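Local coordinates for dehydrogenase (Chromobacterium violaceum, PDB 3Q2I), which binds NAD(H) and a UDP-sugar acid and probably oxidises the sugar in the biosynthesis of a diacetamido-dideoxy-mannuronic acid, at residues Thr82-Ser85 and Gly86-Pro89; Val44-Asp48 and Pro49-Lys53. All blocks are in the same frame, centred on the assembly; numbering follows the deposited sequence.

Contact 1: Thr82-Ser85 and Gly86-Pro89. With NAI (1,4-dihydronicotinamide adenine dinucleotide), chain B.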
ATOM      1  N   THR A  82      25.349 -30.346  14.521  1.00 18.97           N
ATOM      2  CA  THR A  82      24.840 -29.958  15.829  1.00 19.56           C
ATOM      3  C   THR A  82      25.555 -28.653  16.273  1.00 21.25           C
ATOM      4  O   THR A  82      25.789 -28.393  17.464  1.00 22.14           O
ATOM      5  CB  THR A  82      25.008 -31.103  16.876  1.00 23.55           C
ATOM      6  OG1 THR A  82      26.339 -31.609  16.761  1.00 22.80           O
ATOM      7  CG2 THR A  82      24.001 -32.217  16.706  1.00 19.78           C
ATOM      8  N   THR A  83      25.848 -27.811  15.292  1.00 21.47           N
ATOM      9  CA  THR A  83      26.386 -26.459  15.423  1.00 19.58           C
ATOM     10  C   THR A  83      25.286 -25.413  15.594  1.00 19.75           C
ATOM     11  O   THR A  83      24.095 -25.729  15.501  1.00 19.41           O
ATOM     12  CB  THR A  83      27.180 -26.105  14.168  1.00 20.37           C
ATOM     13  OG1 THR A  83      26.448 -26.540  13.005  1.00 20.87           O
ATOM     14  CG2 THR A  83      28.558 -26.829  14.177  1.00 20.91           C
ATOM     15  N   PRO A  84      25.694 -24.187  15.909  1.00 17.16           N
ATOM     16  CA  PRO A  84      24.697 -23.115  15.878  1.00 17.65           C
ATOM     17  C   PRO A  84      23.833 -23.116  14.601  1.00 18.72           C
ATOM     18  O   PRO A  84      24.348 -23.346  13.506  1.00 18.71           O
ATOM     19  CB  PRO A  84      25.589 -21.878  15.897  1.00 18.68           C
ATOM     20  CG  PRO A  84      26.778 -22.291  16.800  1.00 18.53           C
ATOM     21  CD  PRO A  84      27.041 -23.715  16.296  1.00 17.16           C
ATOM     22  N   SER A  85      22.550 -22.806  14.753  1.00 18.25           N
ATOM     23  CA  SER A  85      21.568 -23.024  13.698  1.00 18.00           C
ATOM     24  C   SER A  85      21.941 -22.316  12.407  1.00 15.85           C
ATOM     25  O   SER A  85      21.806 -22.903  11.316  1.00 16.23           O
ATOM     26  CB  SER A  85      20.151 -22.625  14.137  1.00 16.01           C
ATOM     27  OG  SER A  85      19.888 -23.210  15.421  1.00 18.63           O
ATOM     28  N   GLY A  86      22.395 -21.061  12.508  1.00 16.13           N
ATOM     29  CA  GLY A  86      22.731 -20.248  11.328  1.00 18.88           C
ATOM     30  C   GLY A  86      23.930 -20.745  10.529  1.00 17.47           C
ATOM     31  O   GLY A  86      24.203 -20.294   9.412  1.00 17.97           O
ATOM     32  N   LEU A  87      24.678 -21.701  11.124  1.00 18.30           N
ATOM     33  CA  LEU A  87      25.741 -22.359  10.379  1.00 17.39           C
ATOM     34  C   LEU A  87      25.306 -23.616   9.623  1.00 16.26           C
ATOM     35  O   LEU A  87      26.004 -24.034   8.705  1.00 18.11           O
ATOM     36  CB  LEU A  87      26.871 -22.753  11.376  1.00 16.85           C
ATOM     37  CG  LEU A  87      27.640 -21.553  11.938  1.00 19.16           C
ATOM     38  CD1 LEU A  87      28.684 -22.176  12.871  1.00 22.44           C
ATOM     39  CD2 LEU A  87      28.280 -20.691  10.892  1.00 22.72           C
ATOM     40  N   HIS A  88      24.125 -24.134   9.905  1.00 15.32           N
ATOM     41  CA  HIS A  88      23.715 -25.399   9.253  1.00 15.28           C
ATOM     42  C   HIS A  88      23.758 -25.275   7.732  1.00 18.24           C
ATOM     43  O   HIS A  88      24.130 -26.187   7.035  1.00 18.18           O
ATOM     44  CB  HIS A  88      22.343 -25.934   9.690  1.00 16.91           C
ATOM     45  CG  HIS A  88      22.215 -26.146  11.170  1.00 15.10           C
ATOM     46  ND1 HIS A  88      21.001 -26.242  11.807  1.00 17.20           N
ATOM     47  CD2 HIS A  88      23.156 -26.249  12.142  1.00 18.37           C
ATOM     48  CE1 HIS A  88      21.186 -26.464  13.098  1.00 16.05           C
ATOM     49  NE2 HIS A  88      22.486 -26.452  13.323  1.00 17.53           N
ATOM     50  N   PRO A  89      23.238 -24.178   7.153  1.00 16.99           N
ATOM     51  CA  PRO A  89      23.197 -24.163   5.687  1.00 18.33           C
ATOM     52  C   PRO A  89      24.559 -24.244   5.022  1.00 18.28           C
ATOM     53  O   PRO A  89      24.727 -25.047   4.080  1.00 18.64           O
ATOM     54  CB  PRO A  89      22.429 -22.829   5.381  1.00 18.39           C
ATOM     55  CG  PRO A  89      21.500 -22.746   6.593  1.00 17.99           C
ATOM     56  CD  PRO A  89      22.474 -23.055   7.745  1.00 16.16           C
TER
HETATM   57  PA  NAI B 500      25.870 -25.317  21.803  1.00 22.96           P
HETATM   58  O1A NAI B 500      26.290 -23.905  21.844  1.00 20.45           O
HETATM   59  O2A NAI B 500      25.771 -26.143  23.161  1.00 24.17           O
HETATM   60  O5B NAI B 500      26.753 -26.202  20.839  1.00 22.42           O
HETATM   61  C5B NAI B 500      27.661 -25.401  20.136  1.00 28.58           C
HETATM   62  C4B NAI B 500      28.728 -26.308  19.539  1.00 26.75           C
HETATM   63  O4B NAI B 500      29.087 -25.997  18.182  1.00 20.89           O
HETATM   64  C3B NAI B 500      29.844 -25.777  20.441  1.00 27.03           C
HETATM   65  O3B NAI B 500      30.539 -26.859  21.077  1.00 26.72           O
HETATM   66  C2B NAI B 500      30.665 -24.838  19.542  1.00 23.48           C
HETATM   67  O2B NAI B 500      32.035 -24.720  19.905  1.00 25.97           O
HETATM   68  C1B NAI B 500      30.486 -25.608  18.212  1.00 20.12           C
HETATM   69  N9A NAI B 500      30.841 -24.839  17.041  1.00 23.37           N
HETATM   70  C8A NAI B 500      30.494 -23.536  16.777  1.00 25.99           C
HETATM   71  N7A NAI B 500      30.938 -23.222  15.593  1.00 20.38           N
HETATM   72  C5A NAI B 500      31.504 -24.317  14.983  1.00 23.24           C
HETATM   73  C6A NAI B 500      32.146 -24.570  13.752  1.00 22.51           C
HETATM   74  N6A NAI B 500      32.275 -23.603  12.779  1.00 25.52           N
HETATM   75  N1A NAI B 500      32.637 -25.800  13.526  1.00 27.77           N
HETATM   76  C2A NAI B 500      32.531 -26.730  14.453  1.00 19.77           C
HETATM   77  N3A NAI B 500      31.946 -26.568  15.638  1.00 22.06           N
HETATM   78  C4A NAI B 500      31.447 -25.348  15.930  1.00 20.87           C
HETATM   79  O3  NAI B 500      24.429 -25.371  21.125  1.00 20.00           O
HETATM   80  PN  NAI B 500      23.372 -26.499  21.174  1.00 20.97           P
HETATM   81  O1N NAI B 500      22.312 -26.205  22.197  1.00 22.08           O
HETATM   82  O2N NAI B 500      23.948 -27.936  21.204  1.00 27.20           O
HETATM   83  O5D NAI B 500      22.426 -26.278  19.868  1.00 20.79           O
HETATM   84  C5D NAI B 500      23.047 -26.872  18.752  1.00 18.69           C
HETATM   85  C4D NAI B 500      22.079 -26.988  17.578  1.00 20.26           C
HETATM   86  O4D NAI B 500      21.099 -27.950  18.004  1.00 21.32           O
HETATM   87  C3D NAI B 500      21.235 -25.712  17.302  1.00 18.78           C
HETATM   88  O3D NAI B 500      20.962 -25.711  15.899  1.00 19.84           O
HETATM   89  C2D NAI B 500      19.921 -25.976  18.047  1.00 20.58           C
HETATM   90  O2D NAI B 500      18.804 -25.358  17.414  1.00 20.69           O
HETATM   91  C1D NAI B 500      19.751 -27.520  17.947  1.00 19.52           C
HETATM   92  N1N NAI B 500      18.960 -28.076  19.021  1.00 19.05           N
HETATM   93  C2N NAI B 500      17.965 -28.889  18.735  1.00 21.58           C
HETATM   94  C3N NAI B 500      17.112 -29.403  19.720  1.00 19.23           C
HETATM   95  C7N NAI B 500      16.018 -30.342  19.387  1.00 18.50           C
HETATM   96  O7N NAI B 500      15.004 -30.505  20.039  1.00 22.38           O
HETATM   97  N7N NAI B 500      16.104 -31.110  18.260  1.00 17.49           N
HETATM   98  C4N NAI B 500      17.300 -28.934  21.036  1.00 20.78           C
HETATM   99  C5N NAI B 500      18.422 -28.167  21.299  1.00 21.55           C
HETATM  100  C6N NAI B 500      19.238 -27.734  20.285  1.00 19.54           C

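Contact 2: Val44-Asp48 and Pro49-Lys53. With NAI (1,4-dihydronicotinamide adenine dinucleotide), chain B.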
ATOM      1  N   VAL A  44      34.504 -36.721  15.020  1.00 24.05           N
ATOM      2  CA  VAL A  44      33.807 -35.599  15.665  1.00 24.49           C
ATOM      3  C   VAL A  44      34.615 -34.342  15.417  1.00 24.63           C
ATOM      4  O   VAL A  44      35.839 -34.366  15.201  1.00 27.09           O
ATOM      5  CB  VAL A  44      33.515 -35.790  17.170  1.00 21.88           C
ATOM      6  CG1 VAL A  44      32.481 -36.848  17.401  1.00 23.75           C
ATOM      7  CG2 VAL A  44      34.824 -36.051  17.979  1.00 23.96           C
ATOM      8  N   CYS A  45      33.918 -33.192  15.394  1.00 25.11           N
ATOM      9  CA  CYS A  45      34.569 -31.946  15.046  1.00 26.71           C
ATOM     10  C   CYS A  45      34.020 -30.830  15.942  1.00 26.42           C
ATOM     11  O   CYS A  45      32.802 -30.742  16.145  1.00 25.74           O
ATOM     12  CB  CYS A  45      34.270 -31.576  13.588  1.00 26.27           C
ATOM     13  SG  CYS A  45      34.870 -29.942  13.141  1.00 30.13           S
ATOM     14  N   ASP A  46      34.927 -30.020  16.485  1.00 26.19           N
ATOM     15  CA  ASP A  46      34.571 -28.793  17.207  1.00 25.20           C
ATOM     16  C   ASP A  46      35.695 -27.773  17.164  1.00 29.03           C
ATOM     17  O   ASP A  46      36.891 -28.137  17.226  1.00 30.33           O
ATOM     18  CB  ASP A  46      34.068 -29.080  18.632  1.00 25.84           C
ATOM     19  CG  ASP A  46      33.195 -27.953  19.183  1.00 24.69           C
ATOM     20  OD1 ASP A  46      33.676 -26.798  19.173  1.00 28.09           O
ATOM     21  OD2 ASP A  46      32.050 -28.222  19.591  1.00 26.40           O
ATOM     22  N   ILE A  47      35.364 -26.493  16.982  1.00 27.17           N
ATOM     23  CA  ILE A  47      36.425 -25.486  16.935  1.00 27.59           C
ATOM     24  C   ILE A  47      36.938 -25.145  18.346  1.00 26.51           C
ATOM     25  O   ILE A  47      37.898 -24.374  18.487  1.00 28.91           O
ATOM     26  CB  ILE A  47      35.975 -24.186  16.206  1.00 27.49           C
ATOM     27  CG1 ILE A  47      34.760 -23.574  16.914  1.00 29.32           C
ATOM     28  CG2 ILE A  47      35.770 -24.444  14.725  1.00 28.27           C
ATOM     29  CD1 ILE A  47      34.426 -22.156  16.409  1.00 34.45           C
ATOM     30  N   ASP A  48      36.255 -25.629  19.376  1.00 29.53           N
ATOM     31  CA  ASP A  48      36.703 -25.403  20.756  1.00 32.72           C
ATOM     32  C   ASP A  48      37.416 -26.672  21.254  1.00 31.15           C
ATOM     33  O   ASP A  48      36.772 -27.699  21.443  1.00 30.96           O
ATOM     34  CB  ASP A  48      35.499 -25.099  21.649  1.00 32.78           C
ATOM     35  CG  ASP A  48      35.899 -24.814  23.083  1.00 41.54           C
ATOM     36  OD1 ASP A  48      35.269 -23.961  23.744  1.00 41.30           O
ATOM     37  OD2 ASP A  48      36.865 -25.447  23.551  1.00 46.42           O
ATOM     38  N   PRO A  49      38.738 -26.597  21.464  1.00 36.43           N
ATOM     39  CA  PRO A  49      39.526 -27.761  21.905  1.00 35.87           C
ATOM     40  C   PRO A  49      38.965 -28.575  23.072  1.00 36.86           C
ATOM     41  O   PRO A  49      38.919 -29.818  23.014  1.00 35.89           O
ATOM     42  CB  PRO A  49      40.859 -27.133  22.260  1.00 38.14           C
ATOM     43  CG  PRO A  49      41.003 -25.983  21.284  1.00 40.43           C
ATOM     44  CD  PRO A  49      39.594 -25.464  21.072  1.00 35.14           C
ATOM     45  N   ALA A  50      38.505 -27.918  24.129  1.00 35.97           N
ATOM     46  CA  ALA A  50      37.920 -28.639  25.242  1.00 34.07           C
ATOM     47  C   ALA A  50      36.639 -29.393  24.903  1.00 35.14           C
ATOM     48  O   ALA A  50      36.408 -30.502  25.402  1.00 34.09           O
ATOM     49  CB  ALA A  50      37.683 -27.686  26.429  1.00 38.53           C
ATOM     50  N   ALA A  51      35.737 -28.768  24.141  1.00 29.97           N
ATOM     51  CA  ALA A  51      34.484 -29.454  23.870  1.00 30.40           C
ATOM     52  C   ALA A  51      34.803 -30.707  23.029  1.00 26.07           C
ATOM     53  O   ALA A  51      34.137 -31.733  23.151  1.00 27.75           O
ATOM     54  CB  ALA A  51      33.526 -28.502  23.074  1.00 28.96           C
ATOM     55  N   LEU A  52      35.740 -30.537  22.106  1.00 26.50           N
ATOM     56  CA  LEU A  52      36.172 -31.624  21.244  1.00 26.95           C
ATOM     57  C   LEU A  52      36.854 -32.728  22.049  1.00 27.12           C
ATOM     58  O   LEU A  52      36.517 -33.899  21.900  1.00 29.09           O
ATOM     59  CB  LEU A  52      37.148 -31.101  20.205  1.00 24.16           C
ATOM     60  CG  LEU A  52      37.680 -32.143  19.203  1.00 28.32           C
ATOM     61  CD1 LEU A  52      36.574 -32.791  18.350  1.00 26.39           C
ATOM     62  CD2 LEU A  52      38.783 -31.635  18.324  1.00 24.34           C
ATOM     63  N   LYS A  53      37.701 -32.315  22.990  1.00 30.77           N
ATOM     64  CA  LYS A  53      38.334 -33.280  23.891  1.00 30.96           C
ATOM     65  C   LYS A  53      37.298 -34.135  24.616  1.00 30.16           C
ATOM     66  O   LYS A  53      37.399 -35.364  24.650  1.00 28.71           O
ATOM     67  CB  LYS A  53      39.284 -32.548  24.849  1.00 29.86           C
ATOM     68  CG  LYS A  53      39.845 -33.425  25.970  1.00 35.08           C
ATOM     69  CD  LYS A  53      41.167 -32.809  26.424  1.00 40.84           C
ATOM     70  CE  LYS A  53      41.215 -32.528  27.913  1.00 47.46           C
ATOM     71  NZ  LYS A  53      41.232 -33.797  28.675  1.00 29.12           N
TER
HETATM   72  PA  NAI B 500      25.870 -25.317  21.803  1.00 22.96           P
HETATM   73  O1A NAI B 500      26.290 -23.905  21.844  1.00 20.45           O
HETATM   74  O2A NAI B 500      25.771 -26.143  23.161  1.00 24.17           O
HETATM   75  O5B NAI B 500      26.753 -26.202  20.839  1.00 22.42           O
HETATM   76  C5B NAI B 500      27.661 -25.401  20.136  1.00 28.58           C
HETATM   77  C4B NAI B 500      28.728 -26.308  19.539  1.00 26.75           C
HETATM   78  O4B NAI B 500      29.087 -25.997  18.182  1.00 20.89           O
HETATM   79  C3B NAI B 500      29.844 -25.777  20.441  1.00 27.03           C
HETATM   80  O3B NAI B 500      30.539 -26.859  21.077  1.00 26.72           O
HETATM   81  C2B NAI B 500      30.665 -24.838  19.542  1.00 23.48           C
HETATM   82  O2B NAI B 500      32.035 -24.720  19.905  1.00 25.97           O
HETATM   83  C1B NAI B 500      30.486 -25.608  18.212  1.00 20.12           C
HETATM   84  N9A NAI B 500      30.841 -24.839  17.041  1.00 23.37           N
HETATM   85  C8A NAI B 500      30.494 -23.536  16.777  1.00 25.99           C
HETATM   86  N7A NAI B 500      30.938 -23.222  15.593  1.00 20.38           N
HETATM   87  C5A NAI B 500      31.504 -24.317  14.983  1.00 23.24           C
HETATM   88  C6A NAI B 500      32.146 -24.570  13.752  1.00 22.51           C
HETATM   89  N6A NAI B 500      32.275 -23.603  12.779  1.00 25.52           N
HETATM   90  N1A NAI B 500      32.637 -25.800  13.526  1.00 27.77           N
HETATM   91  C2A NAI B 500      32.531 -26.730  14.453  1.00 19.77           C
HETATM   92  N3A NAI B 500      31.946 -26.568  15.638  1.00 22.06           N
HETATM   93  C4A NAI B 500      31.447 -25.348  15.930  1.00 20.87           C
HETATM   94  O3  NAI B 500      24.429 -25.371  21.125  1.00 20.00           O
HETATM   95  PN  NAI B 500      23.372 -26.499  21.174  1.00 20.97           P
HETATM   96  O1N NAI B 500      22.312 -26.205  22.197  1.00 22.08           O
HETATM   97  O2N NAI B 500      23.948 -27.936  21.204  1.00 27.20           O
HETATM   98  O5D NAI B 500      22.426 -26.278  19.868  1.00 20.79           O
HETATM   99  C5D NAI B 500      23.047 -26.872  18.752  1.00 18.69           C
HETATM  100  C4D NAI B 500      22.079 -26.988  17.578  1.00 20.26           C
HETATM  101  O4D NAI B 500      21.099 -27.950  18.004  1.00 21.32           O
HETATM  102  C3D NAI B 500      21.235 -25.712  17.302  1.00 18.78           C
HETATM  103  O3D NAI B 500      20.962 -25.711  15.899  1.00 19.84           O
HETATM  104  C2D NAI B 500      19.921 -25.976  18.047  1.00 20.58           C
HETATM  105  O2D NAI B 500      18.804 -25.358  17.414  1.00 20.69           O
HETATM  106  C1D NAI B 500      19.751 -27.520  17.947  1.00 19.52           C
HETATM  107  N1N NAI B 500      18.960 -28.076  19.021  1.00 19.05           N
HETATM  108  C2N NAI B 500      17.965 -28.889  18.735  1.00 21.58           C
HETATM  109  C3N NAI B 500      17.112 -29.403  19.720  1.00 19.23           C
HETATM  110  C7N NAI B 500      16.018 -30.342  19.387  1.00 18.50           C
HETATM  111  O7N NAI B 500      15.004 -30.505  20.039  1.00 22.38           O
HETATM  112  N7N NAI B 500      16.104 -31.110  18.260  1.00 17.49           N
HETATM  113  C4N NAI B 500      17.300 -28.934  21.036  1.00 20.78           C
HETATM  114  C5N NAI B 500      18.422 -28.167  21.299  1.00 21.55           C
HETATM  115  C6N NAI B 500      19.238 -27.734  20.285  1.00 19.54           C

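Contact 1: Thr82-Ser85 and Gly86-Pro89
Pro-84 O accepts a hydrogen bond from Leu-87 N at 2.9 Å, and the chain bends through Ser-85 and Gly-86 between them. His-88 N gives the next one to Ser-85 O at 3.0 Å. Both donors are three residues beyond their acceptors, so the bends are tight. The two bonds carry the chain from the loop toward helix 88-97. The imidazole of His-88 folds back over this turn. Its NE2 donates to Thr-83 O at 2.8 Å, a bent bond with an N-H...O angle of 143°. The chi1 of -56° sets CG beside the backbone N, and the ring then lies over Ser-85. Ser-85 CA sits 3.6 Å from the centroid of the His-88 ring, over the face, as a CH-pi contact. Thr-83 OG1 comes to the ring edge, 3.4 Å from His-88 CD2. The ring is gripped at its other nitrogen as well, since ND1 is hydrogen-bonded to Pro-107 O. Two backbone carbonyls thus fix its rotation.

The turn also holds the dinucleotide. Ser-85 OG and the nicotinamide ribose O3D of NAI are hydrogen-bonded at 2.8 Å. Farther along the cofactor, Pro-84 CD packs 3.5 Å from C8A of the NAI adenine, and Leu-87 CD1 and Thr-83 CG2 touch the same base.

This is the loop after the fourth strand of a Rossmann fold, lying along the cofactor. It leaves strand 78-81 and leads into helix 88-97. Thr-82 ties it to strand 14-19 and touches helix 25-34, while Pro-89 packs on helix 112-125.

Contact 2: Val44-Asp48 and Pro49-Lys53
Leu-52 reaches back from the helix to Val-44 at the strand end. With CG anti to the backbone N (chi1 -179°) and chi2 at 61°, Leu-52 CD1 comes 3.7 Å from Val-44 CG2. The two side chains cross at a slant. Leu-52 CB also meets Asp-46 CB at 4.0 Å.

The Asp-46 carboxylate faces the adenosine ribose of NAI with both oxygens. Asp-46 OD1 accepts from NAI O2B at 2.7 Å, and Asp-46 OD2 from NAI O3B at 2.5 Å. OD1 takes a second bond, from Asp-48 N on its anti side, and closes an Asx turn. OD2 is also bonded to Cys-21 N. Four donors therefore hold the carboxylate in place. Ala-51 CB lies beside Asp-46 OD2 at 3.8 Å.

Asp-48 is the N-cap of the helix. Asp-48 OD2 accepts a weak bond from Ala-50 N (N-H...O 125°). Asp-48 O accepts from Leu-52 N almost straight on, at 3.1 Å. Ile-47 points away from the helix and rests CG2 3.6 Å from N1A of the NAI adenine.

An acidic residue on the adenosine ribose diol at the end of the second strand is characteristic of NAD-binding Rossmann folds. The contact joins strand 39-45 to helix 49-59 in the beta-alpha-beta unit that runs on to strand 62-64, and Ile-47 packs on Met-3 of the second subunit.

Overall arrangement
Both contacts are strand-to-helix turns of the same Rossmann domain, and both meet one NAI molecule. Their centres are 16 Å apart and their nearest atoms about 6 Å apart, so the cofactor joins them without direct touch. Contact 1 follows strand 78-81 and is buried. It offers backbone carbonyls, a histidine ring and a serine hydroxyl, and spans the cofactor from adenine to nicotinamide ribose. Contact 2 follows strand 39-45 and is partly exposed on its helix side. Its polar chemistry rests on two aspartate carboxylates that accept hydrogen bonds, from the ribose and the helix N-terminus, beside an apolar valine-leucine pair. Leu-87 and Ile-47 bring the two contacts to the same adenine.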